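Local structure of UDP-N-acetylglucosamine 4,6-dehydratase (Vibrio fischeri, 3PVZ) at residues M187-E191 with E252-I256; I224-N228 with S269-I273; K62-I68 with D90-L96. The protein binds NAD and is probably a lyase that removes water from UDP-N-acetylglucosamine. All blocks are in the same frame, centred on the assembly; numbering follows the deposited sequence.

Interaction 1: M187-E191 with E252-I256; sequences MRKSE and ENRDI
With CG anti to the backbone N (chi1 -160°), Asn253 sends its amide straight to Ser190, while Arg254 runs extended from CG to NE and brings its guanidinium to the hydroxyl of the same serine. Asn253 ND2 donates to Ser190 O at 2.7 Å, and that oxygen lies close to the amide plane, which fixes the rotation of the amide. Its OD1 is held by the backbone N of Ile195, outside the contact. Ser190 OG donates to Met187 O, one helical turn back, at 2.6 Å, and receives a weak bond from Arg254 NH2, 3.2 Å away and bent to 125°. One face of the guanidinium lies over Asn253 ND2, and the selenium of Met187, a selenomethionine, stands at its edge, where its nearest arginine atom is Arg254 CD at 4.3 Å. Glu191 makes little of the contact; its OE1 is bonded to Tyr349. Asn253 and Arg254 are the central residues of a type II beta turn from Glu252 to Asp255. The arrangement ties the last turn of helix 174-189 to the turn that opens strand 255-259, an inner strand of the Rossmann-type sheet, between strands 194-198 and 340-344.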
# COMPACT_ATOMS: atom_id res chain seq x y z
N MSE A 187 12.75 10.04 21.12
CA MSE A 187 13.64 10.69 22.04
C MSE A 187 14.02 9.71 23.14
O MSE A 187 15.16 9.71 23.54
CB MSE A 187 13.06 11.99 22.61
CG MSE A 187 13.01 13.19 21.66
SE MSE A 187 14.60 13.57 20.53
CE MSE A 187 14.04 12.63 18.88
N ARG A 188 13.09 8.87 23.61
CA ARG A 188 13.43 7.91 24.67
C ARG A 188 14.43 6.91 24.14
O ARG A 188 15.40 6.60 24.83
CB ARG A 188 12.23 7.16 25.19
CG ARG A 188 12.59 6.07 26.17
CD ARG A 188 11.38 5.60 27.01
NE ARG A 188 10.44 4.83 26.20
CZ ARG A 188 9.32 4.30 26.66
NH1 ARG A 188 8.54 3.62 25.85
NH2 ARG A 188 8.97 4.46 27.94
N LYS A 189 14.17 6.40 22.95
CA LYS A 189 15.07 5.42 22.31
C LYS A 189 16.45 5.95 21.95
O LYS A 189 17.40 5.18 21.86
CB LYS A 189 14.44 4.84 21.04
CG LYS A 189 13.33 3.81 21.32
CD LYS A 189 13.87 2.65 22.20
CE LYS A 189 12.90 1.49 22.33
NZ LYS A 189 11.62 1.88 22.92
N SER A 190 16.54 7.25 21.72
CA SER A 190 17.80 7.89 21.42
C SER A 190 18.75 7.97 22.61
O SER A 190 19.90 8.29 22.42
CB SER A 190 17.59 9.29 20.87
OG SER A 190 17.12 10.15 21.84
N GLU A 191 18.27 7.69 23.82
CA GLU A 191 19.16 7.46 24.98
C GLU A 191 19.88 6.09 24.92
O GLU A 191 20.71 5.83 25.77
CB GLU A 191 18.37 7.56 26.30
CG GLU A 191 17.81 8.97 26.53
CD GLU A 191 16.80 9.09 27.67
OE1 GLU A 191 16.26 8.06 28.11
OE2 GLU A 191 16.52 10.23 28.10
N GLU A 252 24.27 12.87 13.36
CA GLU A 252 24.55 12.51 14.72
C GLU A 252 23.25 12.23 15.44
O GLU A 252 22.19 12.63 14.98
CB GLU A 252 25.33 13.61 15.42
CG GLU A 252 26.69 13.81 14.81
CD GLU A 252 27.47 14.86 15.54
OE1 GLU A 252 27.95 14.55 16.65
OE2 GLU A 252 27.59 15.99 15.01
N ASN A 253 23.34 11.56 16.59
CA ASN A 253 22.17 11.33 17.45
C ASN A 253 21.37 12.61 17.59
O ASN A 253 21.90 13.59 18.05
CB ASN A 253 22.53 10.79 18.86
CG ASN A 253 21.33 10.10 19.56
OD1 ASN A 253 20.34 9.73 18.91
ND2 ASN A 253 21.43 9.89 20.87
N ARG A 254 20.10 12.55 17.21
CA ARG A 254 19.13 13.64 17.25
C ARG A 254 19.19 14.70 16.14
O ARG A 254 18.45 15.68 16.21
CB ARG A 254 19.14 14.35 18.61
CG ARG A 254 18.90 13.43 19.75
CD ARG A 254 18.84 14.17 21.08
NE ARG A 254 18.70 13.13 22.06
CZ ARG A 254 19.69 12.57 22.75
NH1 ARG A 254 20.93 13.05 22.66
NH2 ARG A 254 19.42 11.56 23.58
N ASP A 255 20.01 14.52 15.11
CA ASP A 255 20.06 15.51 14.05
C ASP A 255 18.84 15.33 13.11
O ASP A 255 18.52 14.19 12.75
CB ASP A 255 21.28 15.28 13.19
CG ASP A 255 22.55 15.83 13.75
OD1 ASP A 255 22.58 16.51 14.80
OD2 ASP A 255 23.54 15.60 13.04
N ILE A 256 18.18 16.44 12.76
CA ILE A 256 17.17 16.47 11.72
C ILE A 256 17.79 17.19 10.51
O ILE A 256 18.06 18.40 10.55
CB ILE A 256 15.88 17.26 12.10
CG1 ILE A 256 15.26 16.80 13.43
CG2 ILE A 256 14.85 17.12 10.97
CD1 ILE A 256 14.21 17.79 13.96

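Interaction 2: I224-N228 with S269-I273; sequences IVAPN and SFADI
Phe270 meets strand 224-227 first through its CB, and the contact can be followed outward from there. This carbon sits 3.6 Å from Pro227 O and 3.9 Å from Pro227 CD, with the methyl of Ala226 a little farther off, so it rests against the proline, touching ring and carbonyl from one side. CG follows anti to the carbonyl carbon (chi1 -71°), which swings the phenyl ring along the flank of the proline. There CD2 comes within 4.2 Å of Pro227 CG, at an oblique angle. Beyond the strand the Phe270 side chain also packs on Leu210 and Leu211 of helix 210-219 and on Ile230, with a bound thiocyanate ion, probably a crystallisation component, close by.

Beside this apolar contact runs one direct hydrogen bond: Ala271 N, in the first turn of the helix, donates to Pro227 O at 3.0 Å. The bond is bent, with an angle of 139° at the hydrogen, but it gives an amide that has no partner within its own helix an acceptor on the strand. The methyl of Ala271 completes the seam by resting against Asn228 CB at 3.7 Å.

Ser269 is the N-cap: its OG accepts from Asp272 N at 2.9 Å. A water bridges the same OG and Asn228 O, donating to the latter.

Strand 224-227 is an outer strand of a small parallel sheet, paired with strand 306-312, whose Phe311 touches both Ala226 and Ala271. Helix 270-280 thus begins against this sheet, with helix 210-219 packed on Pro227 and Phe270.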
# COMPACT_ATOMS: atom_id res chain seq x y z
N ILE A 224 -7.71 17.04 -15.14
CA ILE A 224 -6.77 17.38 -14.09
C ILE A 224 -7.41 18.40 -13.17
O ILE A 224 -8.04 19.39 -13.64
CB ILE A 224 -5.48 18.00 -14.66
CG1 ILE A 224 -4.80 17.03 -15.66
CG2 ILE A 224 -4.54 18.46 -13.53
CD1 ILE A 224 -3.62 16.38 -15.16
N VAL A 225 -7.23 18.19 -11.87
CA VAL A 225 -7.80 19.01 -10.82
C VAL A 225 -6.65 19.45 -9.91
O VAL A 225 -5.84 18.64 -9.52
CB VAL A 225 -8.87 18.20 -10.04
CG1 VAL A 225 -9.23 18.86 -8.71
CG2 VAL A 225 -10.12 18.00 -10.88
N ALA A 226 -6.55 20.73 -9.61
CA ALA A 226 -5.40 21.22 -8.84
C ALA A 226 -5.68 22.58 -8.24
O ALA A 226 -6.16 23.47 -8.94
CB ALA A 226 -4.20 21.32 -9.71
N PRO A 227 -5.35 22.76 -6.94
CA PRO A 227 -5.47 24.06 -6.33
C PRO A 227 -4.60 25.11 -7.03
O PRO A 227 -3.46 24.82 -7.39
CB PRO A 227 -4.99 23.85 -4.89
CG PRO A 227 -5.00 22.38 -4.65
CD PRO A 227 -4.87 21.73 -5.99
N ASN A 228 -5.14 26.32 -7.23
CA ASN A 228 -4.32 27.37 -7.78
C ASN A 228 -3.86 28.29 -6.69
O ASN A 228 -3.10 29.20 -6.99
CB ASN A 228 -4.97 28.12 -8.96
CG ASN A 228 -6.30 28.77 -8.61
OD1 ASN A 228 -6.67 28.90 -7.44
ND2 ASN A 228 -7.02 29.21 -9.65
N SER A 269 2.78 26.70 -7.43
CA SER A 269 1.44 26.20 -7.14
C SER A 269 1.22 24.88 -7.85
O SER A 269 1.92 24.56 -8.79
CB SER A 269 0.38 27.23 -7.56
OG SER A 269 0.09 27.13 -8.95
N PHE A 270 0.26 24.11 -7.36
CA PHE A 270 -0.10 22.86 -7.96
C PHE A 270 -0.64 23.06 -9.37
O PHE A 270 -0.34 22.27 -10.26
CB PHE A 270 -1.14 22.12 -7.10
CG PHE A 270 -0.60 21.58 -5.81
CD1 PHE A 270 0.18 20.45 -5.82
CD2 PHE A 270 -0.83 22.21 -4.61
CE1 PHE A 270 0.71 19.95 -4.66
CE2 PHE A 270 -0.31 21.72 -3.43
CZ PHE A 270 0.47 20.57 -3.46
N ALA A 271 -1.48 24.08 -9.55
CA ALA A 271 -2.00 24.41 -10.87
C ALA A 271 -0.86 24.72 -11.84
O ALA A 271 -0.86 24.28 -13.01
CB ALA A 271 -2.95 25.60 -10.79
N ASP A 272 0.12 25.48 -11.36
CA ASP A 272 1.24 25.85 -12.20
C ASP A 272 2.05 24.61 -12.62
O ASP A 272 2.45 24.52 -13.77
CB ASP A 272 2.08 26.93 -11.54
CG ASP A 272 1.50 28.35 -11.79
OD1 ASP A 272 0.55 28.48 -12.59
OD2 ASP A 272 1.99 29.33 -11.20
N ILE A 273 2.24 23.65 -11.72
CA ILE A 273 2.92 22.40 -12.10
C ILE A 273 2.10 21.66 -13.12
O ILE A 273 2.65 21.17 -14.08
CB ILE A 273 3.16 21.43 -10.93
CG1 ILE A 273 4.04 22.04 -9.83
CG2 ILE A 273 3.82 20.13 -11.43
CD1 ILE A 273 5.39 22.49 -10.27
O HOH W 1 -1.73 29.22 -9.04

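Interaction 3: K62-I68 with D90-L96; sequences KLHVVDI and DFQTFAL. With NAD (nicotinamide-adenine-dinucleotide), chain E.
Leu63, Val65 and Phe91 form an apolar patch on one face of two parallel strands, 62-66 and 90-94, joined by helix 70-83 as a beta-alpha-beta unit of the Rossmann fold. Leu63 CD2 lies 3.8 Å from Phe91 CD1, and Leu63 CG is at the edge of the phenyl ring. Val65 CG2 touches the neighbouring CE1. Val66 holds the other face, its CG1 against Leu96 CB and its CG2 near Phe94 CB. Between the faces the backbones exchange regular parallel-sheet bonds, from Leu63 N to Asp90 O through to Asp67 N to Phe94 O.

Toward the N-terminal ends of the two strands the chemistry turns polar. The His64 ring has Phe94 CE2 over one face and Lys62 CE over the opposite one. Its NE2 reaches the Asp90 carboxylate through two weak bonds, to OD1 at 3.3 Å and OD2 at 3.4 Å, and its ND1 is bonded to Tyr113. Gln92 NE2 takes the syn lone pair of Asp90 OD1 at 3.0 Å, steadying the carboxylate, while the amine of Lys62 goes to Asp110.

At the other end, with CG anti to the backbone N (chi1 -163°), Asp67 turns its carboxylate to the adenosine ribose of NAD and grips it twice: O2B donates to Asp67 OD1 at 2.7 Å, and O3B to Asp67 OD2 at 2.6 Å.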
# COMPACT_ATOMS: atom_id res chain seq x y z
N LYS A 62 25.14 -5.60 2.37
CA LYS A 62 23.86 -6.20 2.73
C LYS A 62 22.81 -5.09 2.62
O LYS A 62 23.01 -4.00 3.15
CB LYS A 62 23.89 -6.79 4.14
CG LYS A 62 22.64 -7.59 4.48
CD LYS A 62 22.69 -8.19 5.84
CE LYS A 62 21.45 -9.06 6.14
NZ LYS A 62 21.49 -9.43 7.60
N LEU A 63 21.73 -5.40 1.88
CA LEU A 63 20.60 -4.55 1.73
C LEU A 63 19.30 -5.33 1.65
O LEU A 63 19.01 -6.02 0.67
CB LEU A 63 20.81 -3.60 0.56
CG LEU A 63 19.60 -2.79 0.07
CD1 LEU A 63 19.18 -1.91 1.22
CD2 LEU A 63 19.84 -1.97 -1.22
N HIS A 64 18.51 -5.21 2.70
CA HIS A 64 17.24 -5.89 2.81
C HIS A 64 16.13 -4.87 2.81
O HIS A 64 16.19 -3.90 3.55
CB HIS A 64 17.15 -6.72 4.07
CG HIS A 64 17.93 -7.99 4.03
ND1 HIS A 64 17.83 -8.95 5.01
CD2 HIS A 64 18.81 -8.47 3.11
CE1 HIS A 64 18.62 -9.98 4.71
NE2 HIS A 64 19.24 -9.69 3.56
N VAL A 65 15.15 -5.06 1.90
CA VAL A 65 14.03 -4.15 1.74
C VAL A 65 12.74 -4.82 2.22
O VAL A 65 12.45 -5.95 1.86
CB VAL A 65 13.86 -3.75 0.24
CG1 VAL A 65 12.92 -2.59 0.11
CG2 VAL A 65 15.26 -3.42 -0.37
N VAL A 66 11.95 -4.15 3.03
CA VAL A 66 10.69 -4.70 3.57
C VAL A 66 9.51 -3.76 3.37
O VAL A 66 9.58 -2.61 3.71
CB VAL A 66 10.85 -4.95 5.04
CG1 VAL A 66 9.51 -5.55 5.69
CG2 VAL A 66 12.01 -5.94 5.28
N ASP A 67 8.39 -4.25 2.83
CA ASP A 67 7.24 -3.39 2.58
C ASP A 67 6.06 -4.27 2.33
O ASP A 67 6.20 -5.38 1.83
CB ASP A 67 7.49 -2.52 1.33
CG ASP A 67 6.56 -1.35 1.23
OD1 ASP A 67 5.33 -1.54 0.96
OD2 ASP A 67 7.10 -0.23 1.36
N ILE A 68 4.88 -3.79 2.66
CA ILE A 68 3.71 -4.62 2.49
C ILE A 68 3.32 -4.71 1.05
O ILE A 68 2.69 -5.68 0.68
CB ILE A 68 2.48 -4.18 3.32
CG1 ILE A 68 2.23 -2.69 3.19
CG2 ILE A 68 2.65 -4.51 4.75
CD1 ILE A 68 0.97 -2.24 3.84
N ASP A 90 24.37 -8.96 -0.31
CA ASP A 90 23.19 -9.70 0.06
C ASP A 90 22.02 -8.74 -0.11
O ASP A 90 21.64 -8.04 0.85
CB ASP A 90 23.39 -10.17 1.51
CG ASP A 90 22.21 -10.87 2.10
OD1 ASP A 90 21.22 -11.16 1.39
OD2 ASP A 90 22.26 -11.14 3.33
N PHE A 91 21.45 -8.74 -1.33
CA PHE A 91 20.28 -7.94 -1.66
C PHE A 91 19.02 -8.82 -1.71
O PHE A 91 18.94 -9.79 -2.46
CB PHE A 91 20.43 -7.22 -3.02
CG PHE A 91 19.22 -6.44 -3.40
CD1 PHE A 91 18.88 -5.33 -2.71
CD2 PHE A 91 18.36 -6.88 -4.40
CE1 PHE A 91 17.75 -4.60 -3.00
CE2 PHE A 91 17.23 -6.17 -4.68
CZ PHE A 91 16.93 -5.01 -3.98
N GLN A 92 18.05 -8.52 -0.86
CA GLN A 92 16.80 -9.28 -0.79
C GLN A 92 15.63 -8.39 -0.38
O GLN A 92 15.78 -7.48 0.43
CB GLN A 92 16.90 -10.45 0.17
CG GLN A 92 18.01 -11.47 -0.06
CD GLN A 92 17.88 -12.67 0.88
OE1 GLN A 92 16.90 -13.42 0.76
NE2 GLN A 92 18.80 -12.78 1.90
N THR A 93 14.46 -8.76 -0.87
CA THR A 93 13.25 -8.06 -0.60
C THR A 93 12.23 -9.01 0.05
O THR A 93 12.20 -10.18 -0.23
CB THR A 93 12.69 -7.47 -1.92
OG1 THR A 93 12.26 -8.57 -2.72
CG2 THR A 93 13.78 -6.69 -2.67
N PHE A 94 11.36 -8.47 0.90
CA PHE A 94 10.47 -9.24 1.75
C PHE A 94 9.21 -8.42 1.85
O PHE A 94 9.21 -7.31 2.41
CB PHE A 94 11.07 -9.38 3.21
CG PHE A 94 12.40 -10.12 3.27
CD1 PHE A 94 12.44 -11.49 3.36
CD2 PHE A 94 13.61 -9.43 3.17
CE1 PHE A 94 13.64 -12.18 3.34
CE2 PHE A 94 14.81 -10.08 3.18
CZ PHE A 94 14.85 -11.47 3.28
N ALA A 95 8.10 -8.98 1.39
CA ALA A 95 6.82 -8.26 1.37
C ALA A 95 6.10 -8.48 2.69
O ALA A 95 5.08 -9.16 2.73
CB ALA A 95 5.93 -8.74 0.18
N LEU A 96 6.63 -7.91 3.76
CA LEU A 96 6.15 -8.16 5.10
C LEU A 96 5.58 -6.85 5.70
O LEU A 96 5.97 -5.74 5.32
CB LEU A 96 7.31 -8.65 5.94
CG LEU A 96 8.05 -9.95 5.64
CD1 LEU A 96 9.24 -10.17 6.67
CD2 LEU A 96 7.10 -11.07 5.65
PA NAD E . 4.59 6.25 0.77
O1A NAD E . 3.12 6.05 0.94
O2A NAD E . 4.95 6.25 -0.68
O5B NAD E . 5.41 4.96 1.23
C5B NAD E . 5.14 4.49 2.57
C4B NAD E . 5.54 3.01 2.50
O4B NAD E . 5.38 2.35 3.74
C3B NAD E . 4.64 2.27 1.46
O3B NAD E . 5.43 1.57 0.51
C2B NAD E . 3.82 1.31 2.35
O2B NAD E . 3.35 0.14 1.69
C1B NAD E . 4.87 1.08 3.46
N9A NAD E . 4.24 0.58 4.67
C8A NAD E . 3.23 1.13 5.35
N7A NAD E . 2.88 0.40 6.36
C5A NAD E . 3.75 -0.65 6.40
C6A NAD E . 3.89 -1.77 7.22
N6A NAD E . 3.05 -1.87 8.30
N1A NAD E . 4.85 -2.66 6.97
C2A NAD E . 5.65 -2.53 5.92
N3A NAD E . 5.53 -1.50 5.11
C4A NAD E . 4.62 -0.57 5.32
O3 NAD E . 5.04 7.57 1.57
PN NAD E . 6.38 8.37 1.10
O1N NAD E . 6.01 9.51 0.18
O2N NAD E . 7.53 7.60 0.59
O5D NAD E . 6.70 9.17 2.51
C5D NAD E . 7.36 8.33 3.45
C4D NAD E . 7.58 9.11 4.75
O4D NAD E . 8.05 10.46 4.45
C3D NAD E . 6.23 9.29 5.49
O3D NAD E . 6.39 9.41 6.92
C2D NAD E . 5.76 10.68 5.00
O2D NAD E . 4.85 11.31 5.92
C1D NAD E . 7.08 11.44 4.94
N1N NAD E . 7.01 12.63 4.07
C2N NAD E . 6.71 12.45 2.78
C3N NAD E . 6.65 13.53 1.92
C7N NAD E . 6.30 13.36 0.49
O7N NAD E . 6.19 14.39 -0.17
N7N NAD E . 6.08 12.17 -0.07
C4N NAD E . 6.89 14.83 2.42
C5N NAD E . 7.20 14.97 3.76
C6N NAD E . 7.25 13.84 4.58

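Interaction 3 is the buried one, joining two neighbouring strands at one margin of the nine-stranded sheet by backbone bonds and apolar side chains, and ending in the cofactor site. Interaction 1 reaches the same sheet at strand 255-259, the centres of the two interactions being about 25 Å apart, but is only partly buried and relies on polar side chains that bind a helix end to a turn. Interaction 2, also partly buried, lies on the other side of the chain's centre from both and sets the start of helix 270-280 against a separate small parallel sheet; it combines one backbone bond with proline-phenylalanine packing and a water. Of the three, only interaction 3 is reached by the second subunit.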